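Local coordinates for protein acyl-coenzyme A oxidase (Caenorhabditis elegans, PDB 5K3J) that catalyses the FAD-dependent first step of peroxisomal beta-oxidation of ascaroside pheromone side chains, desaturating an ascaroside-CoA with a five-carbon omega side chain and reducing oxygen to hydrogen peroxide, at residues Ala29-Gly34 and Phe352-Phe357; Ala465-Asp470 and Met490-Ala495; Gly482-Phe487 and Thr531-Ile536. One frame throughout, in Å; residues are numbered along the deposited sequence.

Interaction 1: Ala29-Gly34 and Phe352-Phe357; sequences AAVIYG and FIFTGF
Phe357 reaches from helix 343-363 to the C-terminal end of helix 25-32 and carries much of a contact that joins the N-terminal acyl-CoA oxidase region to the C-alpha1 domain. Its CA-CB bond points toward helix 25-32, and CG, with chi1 at -87°, carries the ring on to the helix end. On one flank of the ring CE2 arrives 3.1 Å from Ile32 O, which lies at the ring edge near its plane. On the other flank CE1 comes to 4.0 Å from Gly34 CA. The tip, CZ, stands 3.4 Å from Tyr33 C and at a similar distance from Gly34 N, so the ring abuts backbone rather than side chains. Gly34 is the first residue beyond the helix to leave helical angles; its positive phi, 93°, turns the chain off here and is a conformation that suits glycine.

One turn earlier on helix 343-363, Ile353 sends CG2 to 3.6 Å from the same Ile32 O, while its CD1 lies more loosely against Ile32 CG2. Val31 makes the remaining apolar contact: with chi1 near 180° (176°), CG1 is turned to the far side from the backbone N and meets Phe354 CZ at 3.8 Å, the two side chains crossing obliquely. The Tyr33 ring leads elsewhere, with Ile32 CG2 over one face and its hydroxyl hydrogen-bonded to Phe608 O.

Around this junction, Arg542 of helix 520-543 packs on both Val31 and Phe354, and the loop at Ser607-Phe608 covers Ile32. Helix 287-315 also flanks the contact, with Met298 against Ile353 and Phe357; on that helix the specificity residue Glu299 has its side chain about 8 Å from that of Ile353.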
loop_
_atom_site.group_PDB
_atom_site.type_symbol
_atom_site.label_atom_id
_atom_site.label_comp_id
_atom_site.label_asym_id
_atom_site.label_seq_id
_atom_site.Cartn_x
_atom_site.Cartn_y
_atom_site.Cartn_z
ATOM N N ALA A 29 20.820 -16.447 -12.784
ATOM C CA ALA A 29 20.889 -15.041 -13.168
ATOM C C ALA A 29 20.768 -14.903 -14.680
ATOM O O ALA A 29 20.050 -14.031 -15.175
ATOM C CB ALA A 29 22.178 -14.416 -12.680
ATOM N N ALA A 30 21.474 -15.772 -15.401
ATOM C CA ALA A 30 21.462 -15.775 -16.859
ATOM C C ALA A 30 20.055 -15.979 -17.405
ATOM O O ALA A 30 19.662 -15.374 -18.403
ATOM C CB ALA A 30 22.395 -16.855 -17.384
ATOM N N VAL A 31 19.302 -16.840 -16.734
ATOM C CA VAL A 31 17.922 -17.107 -17.109
ATOM C C VAL A 31 17.049 -15.886 -16.846
ATOM O O VAL A 31 16.303 -15.442 -17.719
ATOM C CB VAL A 31 17.356 -18.311 -16.336
ATOM C CG1 VAL A 31 15.883 -18.513 -16.652
ATOM C CG2 VAL A 31 18.158 -19.563 -16.650
ATOM N N ILE A 32 17.154 -15.353 -15.632
ATOM C CA ILE A 32 16.387 -14.183 -15.212
ATOM C C ILE A 32 16.565 -13.006 -16.167
ATOM O O ILE A 32 15.597 -12.345 -16.544
ATOM C CB ILE A 32 16.786 -13.741 -13.788
ATOM C CG1 ILE A 32 16.303 -14.769 -12.761
ATOM C CG2 ILE A 32 16.227 -12.358 -13.471
ATOM C CD1 ILE A 32 16.836 -14.544 -11.367
ATOM N N TYR A 33 17.804 -12.760 -16.576
ATOM C CA TYR A 33 18.104 -11.584 -17.381
ATOM C C TYR A 33 18.136 -11.873 -18.880
ATOM O O TYR A 33 18.431 -10.986 -19.681
ATOM C CB TYR A 33 19.426 -10.974 -16.925
ATOM C CG TYR A 33 19.327 -10.365 -15.548
ATOM C CD1 TYR A 33 18.561 -9.229 -15.332
ATOM C CD2 TYR A 33 19.984 -10.932 -14.462
ATOM C CE1 TYR A 33 18.455 -8.667 -14.081
ATOM C CE2 TYR A 33 19.885 -10.377 -13.202
ATOM C CZ TYR A 33 19.122 -9.242 -13.020
ATOM O OH TYR A 33 19.015 -8.684 -11.767
ATOM N N GLY A 34 17.829 -13.114 -19.251
ATOM C CA GLY A 34 17.621 -13.469 -20.646
ATOM C C GLY A 34 18.827 -13.995 -21.400
ATOM O O GLY A 34 18.681 -14.607 -22.460
ATOM N N PHE A 352 6.237 -13.242 -13.738
ATOM C CA PHE A 352 6.013 -11.947 -14.378
ATOM C C PHE A 352 7.147 -11.608 -15.343
ATOM O O PHE A 352 6.910 -11.146 -16.458
ATOM C CB PHE A 352 5.878 -10.824 -13.340
ATOM C CG PHE A 352 4.662 -10.937 -12.461
ATOM C CD1 PHE A 352 3.652 -11.836 -12.758
ATOM C CD2 PHE A 352 4.531 -10.137 -11.337
ATOM C CE1 PHE A 352 2.540 -11.941 -11.950
ATOM C CE2 PHE A 352 3.421 -10.238 -10.525
ATOM C CZ PHE A 352 2.425 -11.141 -10.832
ATOM N N ILE A 353 8.379 -11.838 -14.897
ATOM C CA ILE A 353 9.570 -11.484 -15.667
ATOM C C ILE A 353 9.645 -12.260 -16.981
ATOM O O ILE A 353 9.961 -11.691 -18.030
ATOM C CB ILE A 353 10.850 -11.723 -14.837
ATOM C CG1 ILE A 353 11.005 -10.615 -13.794
ATOM C CG2 ILE A 353 12.086 -11.781 -15.728
ATOM C CD1 ILE A 353 12.061 -10.900 -12.753
ATOM N N PHE A 354 9.336 -13.551 -16.925
ATOM C CA PHE A 354 9.324 -14.385 -18.124
ATOM C C PHE A 354 8.176 -13.980 -19.036
ATOM O O PHE A 354 8.296 -14.017 -20.262
ATOM C CB PHE A 354 9.212 -15.864 -17.752
ATOM C CG PHE A 354 10.357 -16.363 -16.920
ATOM C CD1 PHE A 354 11.632 -15.864 -17.112
ATOM C CD2 PHE A 354 10.159 -17.321 -15.938
ATOM C CE1 PHE A 354 12.686 -16.311 -16.351
ATOM C CE2 PHE A 354 11.213 -17.774 -15.171
ATOM C CZ PHE A 354 12.480 -17.266 -15.378
ATOM N N THR A 355 7.062 -13.597 -18.426
ATOM C CA THR A 355 5.932 -13.052 -19.162
ATOM C C THR A 355 6.339 -11.725 -19.793
ATOM O O THR A 355 5.871 -11.363 -20.873
ATOM C CB THR A 355 4.707 -12.857 -18.240
ATOM O OG1 THR A 355 4.377 -14.103 -17.612
ATOM C CG2 THR A 355 3.502 -12.359 -19.024
ATOM N N GLY A 356 7.230 -11.012 -19.110
ATOM C CA GLY A 356 7.739 -9.744 -19.594
ATOM C C GLY A 356 8.626 -9.884 -20.818
ATOM O O GLY A 356 8.569 -9.052 -21.723
ATOM N N PHE A 357 9.446 -10.934 -20.849
ATOM C CA PHE A 357 10.338 -11.178 -21.983
ATOM C C PHE A 357 9.571 -11.371 -23.284
ATOM O O PHE A 357 9.998 -10.893 -24.336
ATOM C CB PHE A 357 11.227 -12.405 -21.735
ATOM C CG PHE A 357 12.492 -12.095 -20.993
ATOM C CD1 PHE A 357 13.427 -11.231 -21.536
ATOM C CD2 PHE A 357 12.754 -12.672 -19.766
ATOM C CE1 PHE A 357 14.587 -10.939 -20.864
ATOM C CE2 PHE A 357 13.918 -12.380 -19.094
ATOM C CZ PHE A 357 14.833 -11.515 -19.642
#

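Interaction 2: Ala465-Asp470 and Met490-Ala495; sequences ASYLAD and MARRQA
Leu468 and Arg492 bring their CA atoms to 5.4 Å where the loop between helices 435-450 and 481-507, whose residues 467-469 take up helical backbone angles but form no regular helix, lies against the helix it leads into. In the C-terminal helical part of the acyl-CoA oxidase fold, this is a loop docked on the helix that follows it. Arg492 grips Tyr467 O side-on: NE and NH2 both donate to it, each at 2.9 Å and each rather bent (N-H...O near 140°). NE lies in the carbonyl plane, NH2 is tilted out of it, and the oxygen lies close to the guanidinium plane. The arginine leaves the helix extended and then bends at chi3 (-51°), which turns the NE edge of the guanidinium back onto the loop. NH2 also has a long, weak ion pair with Glu488.

Tyr467 runs past the arginine in the opposite direction, ring and guanidinium planes 71° apart. The edge of its ring meets Arg492 N, and its hydroxyl is hydrogen-bonded to His530 ND1 of helix 520-543. Asp470 sits at the margin; its carboxylate is not in contact with the guanidinium (Asp470 OD2 to Arg492 NH2 5.0 Å) but may attract it weakly. A leucine in place of Arg492 would probably leave the carbonyl of buried Tyr467 without either of these donors and free the loop to shift from the helix. Leu468 CD2 rests against Arg492 CA, at 3.8 Å, and Ala495 CB, while Ala491 CB lies 3.5 Å from Tyr467 OH.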
loop_
_atom_site.group_PDB
_atom_site.type_symbol
_atom_site.label_atom_id
_atom_site.label_comp_id
_atom_site.label_asym_id
_atom_site.label_seq_id
_atom_site.Cartn_x
_atom_site.Cartn_y
_atom_site.Cartn_z
ATOM N N ALA A 465 -6.041 -15.818 -28.059
ATOM C CA ALA A 465 -7.490 -15.891 -27.910
ATOM C C ALA A 465 -8.043 -17.267 -28.280
ATOM O O ALA A 465 -9.154 -17.618 -27.883
ATOM C CB ALA A 465 -8.155 -14.815 -28.753
ATOM N N SER A 466 -7.252 -18.026 -29.037
ATOM C CA SER A 466 -7.615 -19.352 -29.548
ATOM C C SER A 466 -8.459 -20.213 -28.612
ATOM O O SER A 466 -9.473 -20.778 -29.025
ATOM C CB SER A 466 -6.347 -20.128 -29.900
ATOM O OG SER A 466 -6.552 -21.525 -29.749
ATOM N N TYR A 467 -8.038 -20.302 -27.353
ATOM C CA TYR A 467 -8.652 -21.207 -26.385
ATOM C C TYR A 467 -10.121 -20.896 -26.114
ATOM O O TYR A 467 -10.817 -21.684 -25.477
ATOM C CB TYR A 467 -7.875 -21.171 -25.064
ATOM C CG TYR A 467 -8.150 -19.941 -24.225
ATOM C CD1 TYR A 467 -7.469 -18.751 -24.455
ATOM C CD2 TYR A 467 -9.091 -19.969 -23.201
ATOM C CE1 TYR A 467 -7.721 -17.624 -23.688
ATOM C CE2 TYR A 467 -9.349 -18.848 -22.433
ATOM C CZ TYR A 467 -8.661 -17.679 -22.680
ATOM O OH TYR A 467 -8.916 -16.562 -21.914
ATOM N N LEU A 468 -10.585 -19.741 -26.581
ATOM C CA LEU A 468 -11.963 -19.327 -26.354
ATOM C C LEU A 468 -12.943 -20.075 -27.255
ATOM O O LEU A 468 -14.082 -20.328 -26.862
ATOM C CB LEU A 468 -12.108 -17.818 -26.563
ATOM C CG LEU A 468 -11.435 -16.913 -25.529
ATOM C CD1 LEU A 468 -11.488 -15.466 -25.984
ATOM C CD2 LEU A 468 -12.082 -17.067 -24.158
ATOM N N ALA A 469 -12.505 -20.429 -28.459
ATOM C CA ALA A 469 -13.378 -21.119 -29.401
ATOM C C ALA A 469 -13.456 -22.611 -29.100
ATOM O O ALA A 469 -14.299 -23.321 -29.646
ATOM C CB ALA A 469 -12.901 -20.891 -30.824
ATOM N N ASP A 470 -12.571 -23.080 -28.228
ATOM C CA ASP A 470 -12.515 -24.496 -27.886
ATOM C C ASP A 470 -13.545 -24.880 -26.841
ATOM O O ASP A 470 -14.496 -24.151 -26.571
ATOM C CB ASP A 470 -11.129 -24.878 -27.356
ATOM C CG ASP A 470 -10.030 -24.628 -28.358
ATOM O OD1 ASP A 470 -10.344 -24.509 -29.560
ATOM O OD2 ASP A 470 -8.854 -24.556 -27.941
ATOM N N MET A 490 -12.655 -21.504 -16.579
ATOM C CA MET A 490 -12.775 -20.302 -15.742
ATOM C C MET A 490 -12.730 -19.043 -16.602
ATOM O O MET A 490 -13.700 -18.290 -16.680
ATOM C CB MET A 490 -11.668 -20.225 -14.682
ATOM C CG MET A 490 -11.576 -21.392 -13.731
ATOM S SD MET A 490 -10.349 -21.052 -12.450
ATOM C CE MET A 490 -8.820 -21.235 -13.355
ATOM N N ALA A 491 -11.575 -18.818 -17.227
ATOM C CA ALA A 491 -11.382 -17.738 -18.187
ATOM C C ALA A 491 -12.450 -17.769 -19.274
ATOM O O ALA A 491 -13.284 -16.869 -19.358
ATOM C CB ALA A 491 -9.997 -17.829 -18.809
ATOM N N ARG A 492 -12.409 -18.811 -20.103
ATOM C CA ARG A 492 -13.406 -19.033 -21.147
ATOM C C ARG A 492 -14.818 -18.955 -20.586
ATOM O O ARG A 492 -15.705 -18.347 -21.187
ATOM C CB ARG A 492 -13.190 -20.394 -21.809
ATOM C CG ARG A 492 -14.281 -20.798 -22.788
ATOM C CD ARG A 492 -14.173 -22.270 -23.174
ATOM N NE ARG A 492 -12.833 -22.636 -23.626
ATOM C CZ ARG A 492 -11.989 -23.391 -22.928
ATOM N NH1 ARG A 492 -12.348 -23.871 -21.743
ATOM N NH2 ARG A 492 -10.788 -23.673 -23.416
ATOM N N ARG A 493 -15.007 -19.584 -19.429
ATOM C CA ARG A 493 -16.275 -19.560 -18.706
ATOM C C ARG A 493 -16.752 -18.127 -18.499
ATOM O O ARG A 493 -17.786 -17.723 -19.029
ATOM C CB ARG A 493 -16.126 -20.261 -17.352
ATOM C CG ARG A 493 -17.274 -21.181 -16.956
ATOM C CD ARG A 493 -18.537 -20.416 -16.591
ATOM N NE ARG A 493 -19.475 -20.356 -17.707
ATOM C CZ ARG A 493 -20.772 -20.093 -17.580
ATOM N NH1 ARG A 493 -21.550 -20.058 -18.654
ATOM N NH2 ARG A 493 -21.293 -19.870 -16.380
ATOM N N GLN A 494 -15.976 -17.367 -17.732
ATOM C CA GLN A 494 -16.312 -15.989 -17.395
ATOM C C GLN A 494 -16.416 -15.105 -18.631
ATOM O O GLN A 494 -17.296 -14.248 -18.707
ATOM C CB GLN A 494 -15.271 -15.416 -16.434
ATOM C CG GLN A 494 -15.539 -13.989 -15.980
ATOM C CD GLN A 494 -16.753 -13.879 -15.085
ATOM O OE1 GLN A 494 -17.074 -14.805 -14.339
ATOM N NE2 GLN A 494 -17.439 -12.745 -15.156
ATOM N N ALA A 495 -15.508 -15.311 -19.584
ATOM C CA ALA A 495 -15.474 -14.525 -20.818
ATOM C C ALA A 495 -16.826 -14.531 -21.524
ATOM O O ALA A 495 -17.377 -13.476 -21.840
ATOM C CB ALA A 495 -14.389 -15.049 -21.750
#

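Interaction 3: Gly482-Phe487 and Thr531-Ile536; sequences GYVKMF and TRLFII
Two antiparallel helices of the C-terminal helical domain, 481-507 and 520-543, pack here through Val484 and Phe487 on one and Leu533 and Ile536 on the other. The axes of the two short segments pass 9.9 Å apart at 161°. Phe487 and Ile536 meet in a CH-pi interaction: Ile536 CD1 stands over one face of the Phe487 ring, 3.5 Å from the centroid and 14° off the ring normal. Ile536 CG1 is anti to the carbonyl carbon (chi1 -66°) and the chain then extends through chi2, which delivers the terminal methyl squarely to the ring.

The other branch of the isoleucine, CG2, lies 4.0 Å from Val484 CG2, so Ile536 touches both Phe487 and Val484. Leu533 splits its methyls: CD1 meets Phe487 CB at 3.8 Å and also approaches Val484 CG1, whereas CD2 rests 3.6 Å from Phe487 O. Arg532 adds its aliphatic CB beside the ring at CE1.

Beyond CB, that arginine leaves the interface; NH1 forms a salt bridge with Glu566 and NH2 with Asp569, and its side chain is about 5 Å from a bound ATP. The chemistry is thus divided: side chain meets side chain only through carbon, and with no polar bond between the two segments, fit and burial probably hold the pair, while the charge of Arg532 is probably balanced by the carboxylates beside the nucleotide site.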
loop_
_atom_site.group_PDB
_atom_site.type_symbol
_atom_site.label_atom_id
_atom_site.label_comp_id
_atom_site.label_asym_id
_atom_site.label_seq_id
_atom_site.Cartn_x
_atom_site.Cartn_y
_atom_site.Cartn_z
ATOM N N GLY A 482 -2.719 -29.956 -17.190
ATOM C CA GLY A 482 -4.108 -29.987 -16.780
ATOM C C GLY A 482 -4.508 -28.742 -16.008
ATOM O O GLY A 482 -5.677 -28.355 -16.009
ATOM N N TYR A 483 -3.542 -28.116 -15.341
ATOM C CA TYR A 483 -3.794 -26.850 -14.658
ATOM C C TYR A 483 -4.071 -25.743 -15.669
ATOM O O TYR A 483 -5.008 -24.961 -15.509
ATOM C CB TYR A 483 -2.611 -26.449 -13.781
ATOM C CG TYR A 483 -2.525 -27.143 -12.442
ATOM C CD1 TYR A 483 -1.663 -28.215 -12.250
ATOM C CD2 TYR A 483 -3.288 -26.714 -11.363
ATOM C CE1 TYR A 483 -1.572 -28.849 -11.024
ATOM C CE2 TYR A 483 -3.205 -27.342 -10.134
ATOM C CZ TYR A 483 -2.345 -28.409 -9.971
ATOM O OH TYR A 483 -2.255 -29.041 -8.751
ATOM N N VAL A 484 -3.230 -25.677 -16.696
ATOM C CA VAL A 484 -3.394 -24.719 -17.782
ATOM C C VAL A 484 -4.753 -24.930 -18.435
ATOM O O VAL A 484 -5.456 -23.974 -18.760
ATOM C CB VAL A 484 -2.274 -24.860 -18.832
ATOM C CG1 VAL A 484 -2.603 -24.073 -20.091
ATOM C CG2 VAL A 484 -0.946 -24.411 -18.245
ATOM N N LYS A 485 -5.117 -26.198 -18.600
ATOM C CA LYS A 485 -6.432 -26.573 -19.104
ATOM C C LYS A 485 -7.539 -26.075 -18.175
ATOM O O LYS A 485 -8.618 -25.694 -18.630
ATOM C CB LYS A 485 -6.527 -28.093 -19.267
ATOM C CG LYS A 485 -6.682 -28.571 -20.703
ATOM C CD LYS A 485 -5.403 -28.380 -21.501
ATOM C CE LYS A 485 -5.662 -27.571 -22.758
ATOM N NZ LYS A 485 -4.615 -27.767 -23.798
ATOM N N MET A 486 -7.268 -26.090 -16.874
ATOM C CA MET A 486 -8.223 -25.582 -15.896
ATOM C C MET A 486 -8.307 -24.062 -15.973
ATOM O O MET A 486 -9.374 -23.480 -15.776
ATOM C CB MET A 486 -7.838 -26.020 -14.481
ATOM C CG MET A 486 -8.748 -25.476 -13.389
ATOM S SD MET A 486 -10.463 -26.000 -13.566
ATOM C CE MET A 486 -10.284 -27.777 -13.460
ATOM N N PHE A 487 -7.176 -23.423 -16.265
ATOM C CA PHE A 487 -7.131 -21.971 -16.409
ATOM C C PHE A 487 -7.643 -21.526 -17.772
ATOM O O PHE A 487 -7.967 -20.354 -17.966
ATOM C CB PHE A 487 -5.714 -21.447 -16.186
ATOM C CG PHE A 487 -5.477 -20.917 -14.803
ATOM C CD1 PHE A 487 -5.837 -19.620 -14.470
ATOM C CD2 PHE A 487 -4.899 -21.718 -13.834
ATOM C CE1 PHE A 487 -5.622 -19.133 -13.196
ATOM C CE2 PHE A 487 -4.682 -21.237 -12.559
ATOM C CZ PHE A 487 -5.042 -19.942 -12.240
ATOM N N THR A 531 -5.444 -12.907 -18.375
ATOM C CA THR A 531 -4.020 -12.581 -18.249
ATOM C C THR A 531 -3.295 -13.467 -17.251
ATOM O O THR A 531 -2.087 -13.675 -17.362
ATOM C CB THR A 531 -3.790 -11.126 -17.810
ATOM O OG1 THR A 531 -3.801 -11.045 -16.379
ATOM C CG2 THR A 531 -4.845 -10.221 -18.381
ATOM N N ARG A 532 -4.019 -13.958 -16.254
ATOM C CA ARG A 532 -3.412 -14.851 -15.284
ATOM C C ARG A 532 -3.098 -16.170 -15.964
ATOM O O ARG A 532 -2.096 -16.816 -15.661
ATOM C CB ARG A 532 -4.323 -15.062 -14.076
ATOM C CG ARG A 532 -4.385 -13.867 -13.139
ATOM C CD ARG A 532 -4.150 -14.285 -11.701
ATOM N NE ARG A 532 -5.287 -13.962 -10.849
ATOM C CZ ARG A 532 -5.347 -14.247 -9.553
ATOM N NH1 ARG A 532 -4.332 -14.861 -8.961
ATOM N NH2 ARG A 532 -6.421 -13.920 -8.846
ATOM N N LEU A 533 -3.964 -16.560 -16.893
ATOM C CA LEU A 533 -3.720 -17.731 -17.720
ATOM C C LEU A 533 -2.445 -17.539 -18.528
ATOM O O LEU A 533 -1.617 -18.445 -18.616
ATOM C CB LEU A 533 -4.909 -17.999 -18.648
ATOM C CG LEU A 533 -4.693 -18.919 -19.855
ATOM C CD1 LEU A 533 -4.213 -20.305 -19.438
ATOM C CD2 LEU A 533 -5.968 -19.026 -20.676
ATOM N N PHE A 534 -2.288 -16.351 -19.105
ATOM C CA PHE A 534 -1.134 -16.056 -19.949
ATOM C C PHE A 534 0.174 -16.071 -19.167
ATOM O O PHE A 534 1.171 -16.621 -19.633
ATOM C CB PHE A 534 -1.305 -14.700 -20.635
ATOM C CG PHE A 534 -0.196 -14.364 -21.591
ATOM C CD1 PHE A 534 -0.270 -14.747 -22.920
ATOM C CD2 PHE A 534 0.922 -13.668 -21.159
ATOM C CE1 PHE A 534 0.752 -14.444 -23.800
ATOM C CE2 PHE A 534 1.944 -13.363 -22.031
ATOM C CZ PHE A 534 1.858 -13.752 -23.358
ATOM N N ILE A 535 0.166 -15.445 -17.994
ATOM C CA ILE A 535 1.340 -15.402 -17.124
ATOM C C ILE A 535 1.846 -16.813 -16.837
ATOM O O ILE A 535 3.051 -17.070 -16.845
ATOM C CB ILE A 535 1.030 -14.676 -15.796
ATOM C CG1 ILE A 535 0.730 -13.199 -16.060
ATOM C CG2 ILE A 535 2.191 -14.803 -14.822
ATOM C CD1 ILE A 535 0.037 -12.494 -14.914
ATOM N N ILE A 536 0.909 -17.728 -16.608
ATOM C CA ILE A 536 1.224 -19.127 -16.349
ATOM C C ILE A 536 1.870 -19.803 -17.562
ATOM O O ILE A 536 2.912 -20.450 -17.435
ATOM C CB ILE A 536 -0.040 -19.901 -15.945
ATOM C CG1 ILE A 536 -0.555 -19.388 -14.601
ATOM C CG2 ILE A 536 0.242 -21.391 -15.870
ATOM C CD1 ILE A 536 -1.818 -20.066 -14.135
#

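From the N terminus, interaction 1 closes first and over by far the longest span, bringing helix 343-363 back to helix 25-32 after the N-terminal helices, the beta strands and the first C-alpha1 helices. Interactions 2 and 3 follow in series with it. Their segments alternate, so these two loops cross: 490-495 returns to 465-470, but 482-487, which lies between them, waits for 531-536. Helix 481-507 serves both, and Tyr467 CZ touches Leu533 CD2 at 3.6 Å. Interaction 3 also adjoins interaction 1, where Thr355 packs against Phe534 and Ile535. The N-terminal region, C-alpha1 domain and C-terminal helices are thereby joined, helix 520-543 lying between helices 343-363 and 481-507.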